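Local structure of WbmS, polysaccharide deacetylase involved in O-antigen biosynthesis (Bordetella bronchiseptica, 3HFT) at residues 41-47 and 67-73; 91-96 and 124-130. The protein probably removes acetyl groups from a sugar substrate during O-antigen biosynthesis, as a zinc-binding member of the polysaccharide deacetylase family. One frame throughout, in Å; residues are numbered along the deposited sequence.

How the contacts relate
From the N terminus, the chain runs up strand 39-44 to the zinc ligand Asp46, returns through helix 50-63 and rises again in strand 67-71; contact 1 closes this loop by pairing 41-47 with 67-73. Strand 87-91 follows on the far side of strand 67-71 and leads into 91-96, where contact 2 opens; it closes only when 124-130 returns after helix 107-115. The two loops thus come in series, neither nested nor crossed. They still touch: Ala71 O probably accepts a hydrogen bond from His92 N, and Asp44 forms a salt bridge with Arg125. Asp46 from contact 1 meets His92 and His127 from contact 2 at the zinc ion.

Contact 1. Residues 41-47 and 67-73. With EDO (1,2-ethanediol), chain D.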
# COMPACT_ATOMS: atom_id res chain seq x y z
N LEU A 41 6.45 -2.07 -18.27
CA LEU A 41 5.77 -3.36 -18.32
C LEU A 41 6.44 -4.26 -17.29
O LEU A 41 7.69 -4.40 -17.26
CB LEU A 41 5.89 -3.99 -19.71
CG LEU A 41 5.22 -3.26 -20.88
CD1 LEU A 41 5.58 -3.94 -22.22
CD2 LEU A 41 3.73 -3.20 -20.68
N THR A 42 5.62 -4.83 -16.41
CA THR A 42 6.11 -5.71 -15.37
C THR A 42 5.34 -7.03 -15.43
O THR A 42 4.15 -7.06 -15.75
CB THR A 42 6.04 -5.06 -13.95
OG1 THR A 42 4.68 -4.94 -13.53
CG2 THR A 42 6.74 -3.67 -13.92
N PHE A 43 6.05 -8.11 -15.12
CA PHE A 43 5.52 -9.45 -15.18
C PHE A 43 5.74 -10.19 -13.89
O PHE A 43 6.86 -10.42 -13.49
CB PHE A 43 6.17 -10.17 -16.36
CG PHE A 43 5.85 -9.52 -17.68
CD1 PHE A 43 4.72 -9.90 -18.38
CD2 PHE A 43 6.66 -8.53 -18.18
CE1 PHE A 43 4.38 -9.26 -19.55
CE2 PHE A 43 6.35 -7.88 -19.36
CZ PHE A 43 5.20 -8.24 -20.04
N ASP A 44 4.65 -10.53 -13.21
CA ASP A 44 4.65 -11.36 -12.03
C ASP A 44 4.52 -12.82 -12.54
O ASP A 44 3.47 -13.23 -13.07
CB ASP A 44 3.47 -11.05 -11.13
CG ASP A 44 3.58 -9.69 -10.45
OD1 ASP A 44 4.65 -9.05 -10.51
OD2 ASP A 44 2.58 -9.28 -9.82
N ILE A 45 5.61 -13.55 -12.44
CA ILE A 45 5.71 -14.87 -13.08
C ILE A 45 4.69 -15.87 -12.49
O ILE A 45 4.11 -16.66 -13.21
CB ILE A 45 7.18 -15.34 -13.10
CG1 ILE A 45 8.00 -14.39 -14.02
CG2 ILE A 45 7.31 -16.84 -13.57
CD1 ILE A 45 9.53 -14.70 -14.07
N ASP A 46 4.44 -15.77 -11.19
CA ASP A 46 3.44 -16.60 -10.48
C ASP A 46 3.49 -18.09 -10.83
O ASP A 46 2.47 -18.70 -11.16
CB ASP A 46 2.03 -16.05 -10.68
CG ASP A 46 1.79 -14.82 -9.83
OD1 ASP A 46 2.80 -14.22 -9.42
OD2 ASP A 46 0.61 -14.47 -9.58
N TRP A 47 4.68 -18.66 -10.75
CA TRP A 47 4.86 -20.11 -10.90
C TRP A 47 4.40 -20.68 -12.24
O TRP A 47 4.11 -21.86 -12.34
CB TRP A 47 4.20 -20.88 -9.73
CG TRP A 47 4.74 -20.41 -8.40
CD1 TRP A 47 5.88 -20.85 -7.79
CD2 TRP A 47 4.22 -19.36 -7.57
NE1 TRP A 47 6.09 -20.16 -6.63
CE2 TRP A 47 5.09 -19.24 -6.46
CE3 TRP A 47 3.11 -18.51 -7.65
CZ2 TRP A 47 4.89 -18.31 -5.44
CZ3 TRP A 47 2.90 -17.58 -6.63
CH2 TRP A 47 3.79 -17.50 -5.54
N ALA A 67 11.48 -4.52 -20.14
CA ALA A 67 10.48 -5.08 -19.25
C ALA A 67 11.15 -5.55 -17.96
O ALA A 67 12.36 -5.78 -17.93
CB ALA A 67 9.69 -6.22 -19.94
N THR A 68 10.37 -5.64 -16.89
CA THR A 68 10.88 -6.11 -15.60
C THR A 68 10.08 -7.36 -15.21
O THR A 68 8.87 -7.38 -15.37
CB THR A 68 10.71 -5.04 -14.55
OG1 THR A 68 11.31 -3.83 -15.03
CG2 THR A 68 11.35 -5.47 -13.24
N TRP A 69 10.77 -8.37 -14.69
CA TRP A 69 10.17 -9.70 -14.46
C TRP A 69 10.37 -10.06 -13.02
O TRP A 69 11.52 -10.08 -12.55
CB TRP A 69 10.87 -10.77 -15.36
CG TRP A 69 10.79 -10.43 -16.83
CD1 TRP A 69 11.53 -9.49 -17.47
CD2 TRP A 69 9.88 -10.95 -17.80
NE1 TRP A 69 11.19 -9.44 -18.79
CE2 TRP A 69 10.17 -10.32 -19.02
CE3 TRP A 69 8.90 -11.95 -17.77
CZ2 TRP A 69 9.46 -10.58 -20.19
CZ3 TRP A 69 8.19 -12.22 -18.94
CH2 TRP A 69 8.49 -11.55 -20.14
N PHE A 70 9.29 -10.35 -12.31
CA PHE A 70 9.42 -10.70 -10.89
C PHE A 70 9.36 -12.22 -10.71
O PHE A 70 8.33 -12.84 -10.95
CB PHE A 70 8.39 -9.95 -10.06
CG PHE A 70 8.59 -8.48 -10.06
CD1 PHE A 70 9.64 -7.90 -9.34
CD2 PHE A 70 7.71 -7.65 -10.72
CE1 PHE A 70 9.80 -6.55 -9.34
CE2 PHE A 70 7.89 -6.29 -10.69
CZ PHE A 70 8.94 -5.75 -10.02
N ALA A 71 10.49 -12.81 -10.31
CA ALA A 71 10.63 -14.28 -10.28
C ALA A 71 10.07 -14.91 -9.02
O ALA A 71 10.28 -14.42 -7.89
CB ALA A 71 12.12 -14.68 -10.43
N THR A 72 9.36 -16.02 -9.21
CA THR A 72 8.76 -16.78 -8.13
C THR A 72 9.55 -18.03 -7.78
O THR A 72 9.52 -18.50 -6.66
CB THR A 72 7.32 -17.21 -8.48
OG1 THR A 72 7.25 -17.70 -9.83
CG2 THR A 72 6.34 -16.05 -8.31
N HIS A 73 10.25 -18.57 -8.76
CA HIS A 73 10.83 -19.89 -8.62
C HIS A 73 11.99 -20.07 -9.56
O HIS A 73 12.22 -19.25 -10.46
CB HIS A 73 9.74 -20.91 -8.89
CG HIS A 73 9.28 -20.93 -10.31
ND1 HIS A 73 8.33 -20.04 -10.79
CD2 HIS A 73 9.66 -21.69 -11.36
CE1 HIS A 73 8.13 -20.29 -12.07
NE2 HIS A 73 8.95 -21.26 -12.45
C1 EDO D . -3.88 -15.12 -10.87
O1 EDO D . -4.77 -14.20 -11.50
C2 EDO D . -2.53 -15.11 -11.58
O2 EDO D . -1.48 -15.56 -10.71
O HOH W 1 9.52 -2.43 -16.55
O HOH W 2 8.64 -20.97 -5.08
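Phe43 and Trp69 lie side by side on one face of the sheet, the phenyl stacked on the indole's six-membered ring with centroids 4.4 Å apart and planes 19° from parallel. In both, CG stands anti to the carbonyl carbon (chi1 -63° and -57°), which sends the two flat groups the same way. Beneath them the strands are laced by backbone bonds, among them Phe70 N to Phe43 O at 2.7 Å. This is the parallel pairing of a right-handed beta-alpha-beta unit, and connecting helix 50-63 covers the Phe43-Trp69 face, where large apolar rings suit the buried interface. On the other face, Asp44 OD1 lies 3.4 Å from Phe70 CD2, but its charge is met by Arg125. Past the strand ends, Thr72 serves both ways: OG1 accepts from Trp47 N at 2.9 Å, and CB sits over the indole, 3.7 Å from the centroid of the five-membered ring in a CH-pi contact. That hydroxyl also shares a hydrogen bond with His73 ND1, 2.8 Å from Thr72 OG1. One residue before Trp47, Asp46 starts its side chain away from 67-73, and its OD1 binds the zinc ion, while OD2 accepts a hydrogen bond from an ethanediol.

Contact 2. Residues 91-96 and 124-130; sequences VHPNFN and VRSHSLV. With EDO (1,2-ethanediol), chain F.
His127 N donates to Pro93 O at 2.9 Å and Arg125 N to Val91 O at 3.2 Å, two fairly straight backbone bonds that hold the segments together beside the zinc site. Near the first, a water accepts from Phe95 N and donates to both Pro93 O and His127 O, linking the two backbones. Farther along, Asn96 ND2 reaches Ser128 OG at 3.0 Å, the hydroxyl lying close to the amide plane; a short polar pair suits this partly exposed end. Asn94 OD1 accepts from Asn96 N, a capping bond ahead of the turn that leads into a helix.

The metal histidines come from opposite segments. With CG swung anti to the backbone N (chi1 -157°), the His92 ring reaches 124-130, where ND1 makes a weak, bent bond (125°) to Arg125 O, which may help set the ring's rotation while NE2 binds zinc. His127 binds through ND1, its ring turned 76° from that of His92, whose NE2 lies at its edge, 3.4 Å from His127 ND1.

Apolar groups close the rest: Val124 CG2 meets Pro93 CD at 3.7 Å, and Val130 lies at the edge of the Phe95 ring. Phe95 also packs against helices 107-115 and 133-141, while His92 and Arg125 rest on Phe70 of strand 67-71, and Ser128 and Val130 reach the second subunit.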
# COMPACT_ATOMS: atom_id res chain seq x y z
N VAL A 91 12.43 -9.95 -7.87
CA VAL A 91 11.88 -11.07 -7.08
C VAL A 91 10.42 -10.88 -6.70
O VAL A 91 9.94 -9.75 -6.55
CB VAL A 91 12.77 -11.33 -5.80
CG1 VAL A 91 14.09 -11.93 -6.22
CG2 VAL A 91 12.97 -10.04 -4.98
N HIS A 92 9.74 -12.02 -6.57
CA HIS A 92 8.34 -12.11 -6.20
C HIS A 92 8.17 -13.07 -5.02
O HIS A 92 7.68 -14.19 -5.16
CB HIS A 92 7.54 -12.57 -7.42
CG HIS A 92 6.09 -12.21 -7.38
ND1 HIS A 92 5.64 -10.91 -7.30
CD2 HIS A 92 4.98 -12.98 -7.49
CE1 HIS A 92 4.32 -10.90 -7.33
NE2 HIS A 92 3.89 -12.15 -7.44
N PRO A 93 8.58 -12.62 -3.83
CA PRO A 93 8.51 -13.44 -2.62
C PRO A 93 7.05 -13.71 -2.24
O PRO A 93 6.18 -12.84 -2.45
CB PRO A 93 9.19 -12.56 -1.56
CG PRO A 93 8.95 -11.19 -2.02
CD PRO A 93 9.10 -11.27 -3.52
N ASN A 94 6.80 -14.90 -1.68
CA ASN A 94 5.47 -15.30 -1.26
C ASN A 94 5.35 -15.44 0.24
O ASN A 94 5.79 -16.46 0.83
CB ASN A 94 5.11 -16.63 -1.89
CG ASN A 94 3.70 -17.05 -1.56
OD1 ASN A 94 2.85 -16.24 -1.15
ND2 ASN A 94 3.42 -18.32 -1.77
N PHE A 95 4.75 -14.43 0.86
CA PHE A 95 4.58 -14.42 2.31
C PHE A 95 3.18 -14.86 2.74
O PHE A 95 2.91 -14.88 3.94
CB PHE A 95 4.84 -13.02 2.88
CG PHE A 95 6.19 -12.43 2.51
CD1 PHE A 95 7.37 -13.03 2.90
CD2 PHE A 95 6.26 -11.22 1.81
CE1 PHE A 95 8.62 -12.47 2.58
CE2 PHE A 95 7.49 -10.64 1.50
CZ PHE A 95 8.68 -11.27 1.88
N ASN A 96 2.34 -15.27 1.79
CA ASN A 96 0.98 -15.72 2.11
C ASN A 96 0.92 -16.82 3.16
O ASN A 96 0.07 -16.78 4.03
CB ASN A 96 0.22 -16.17 0.84
CG ASN A 96 -0.37 -15.02 0.07
OD1 ASN A 96 -0.51 -13.90 0.60
ND2 ASN A 96 -0.74 -15.27 -1.19
N VAL A 124 11.45 -5.37 -6.31
CA VAL A 124 10.62 -6.39 -5.71
C VAL A 124 9.14 -6.03 -5.74
O VAL A 124 8.76 -4.87 -5.57
CB VAL A 124 11.02 -6.65 -4.21
CG1 VAL A 124 10.96 -5.34 -3.38
CG2 VAL A 124 10.13 -7.72 -3.58
N ARG A 125 8.32 -7.05 -5.98
CA ARG A 125 6.87 -6.95 -5.78
C ARG A 125 6.50 -8.23 -5.07
O ARG A 125 6.97 -9.31 -5.45
CB ARG A 125 6.08 -6.84 -7.08
CG ARG A 125 4.58 -6.67 -6.81
CD ARG A 125 3.86 -6.57 -8.11
NE ARG A 125 4.09 -5.30 -8.79
CZ ARG A 125 4.23 -5.16 -10.11
NH1 ARG A 125 4.28 -6.22 -10.91
NH2 ARG A 125 4.37 -3.95 -10.62
N SER A 126 5.72 -8.09 -3.99
CA SER A 126 5.30 -9.25 -3.20
C SER A 126 4.12 -9.96 -3.82
O SER A 126 3.19 -9.31 -4.30
CB SER A 126 4.91 -8.83 -1.79
OG SER A 126 6.00 -8.24 -1.10
N HIS A 127 4.14 -11.30 -3.79
CA HIS A 127 2.98 -12.06 -4.20
C HIS A 127 1.84 -11.64 -3.29
O HIS A 127 2.03 -11.48 -2.07
CB HIS A 127 3.19 -13.56 -4.12
CG HIS A 127 2.00 -14.31 -4.63
ND1 HIS A 127 1.54 -14.15 -5.92
CD2 HIS A 127 1.14 -15.17 -4.02
CE1 HIS A 127 0.47 -14.92 -6.10
NE2 HIS A 127 0.20 -15.53 -4.95
N SER A 128 0.68 -11.39 -3.90
CA SER A 128 -0.52 -10.90 -3.19
C SER A 128 -0.32 -9.54 -2.50
O SER A 128 -1.11 -9.17 -1.62
CB SER A 128 -1.06 -11.94 -2.22
OG SER A 128 -1.50 -13.06 -3.00
N LEU A 129 0.73 -8.83 -2.89
CA LEU A 129 1.01 -7.48 -2.41
C LEU A 129 1.11 -7.45 -0.90
O LEU A 129 0.68 -6.49 -0.24
CB LEU A 129 -0.07 -6.52 -2.95
CG LEU A 129 -0.18 -6.46 -4.49
CD1 LEU A 129 -1.16 -5.36 -4.95
CD2 LEU A 129 1.19 -6.25 -5.15
N VAL A 130 1.70 -8.51 -0.35
CA VAL A 130 1.94 -8.56 1.08
C VAL A 130 3.05 -7.56 1.41
O VAL A 130 4.17 -7.62 0.88
CB VAL A 130 2.35 -9.98 1.59
CG1 VAL A 130 2.57 -9.92 3.13
CG2 VAL A 130 1.32 -11.08 1.22
C1 EDO F . 0.21 -9.81 -6.99
O1 EDO F . 0.04 -11.15 -6.47
C2 EDO F . 0.11 -9.88 -8.51
O2 EDO F . 0.88 -11.00 -9.05
O HOH W 3 4.12 -12.11 -0.59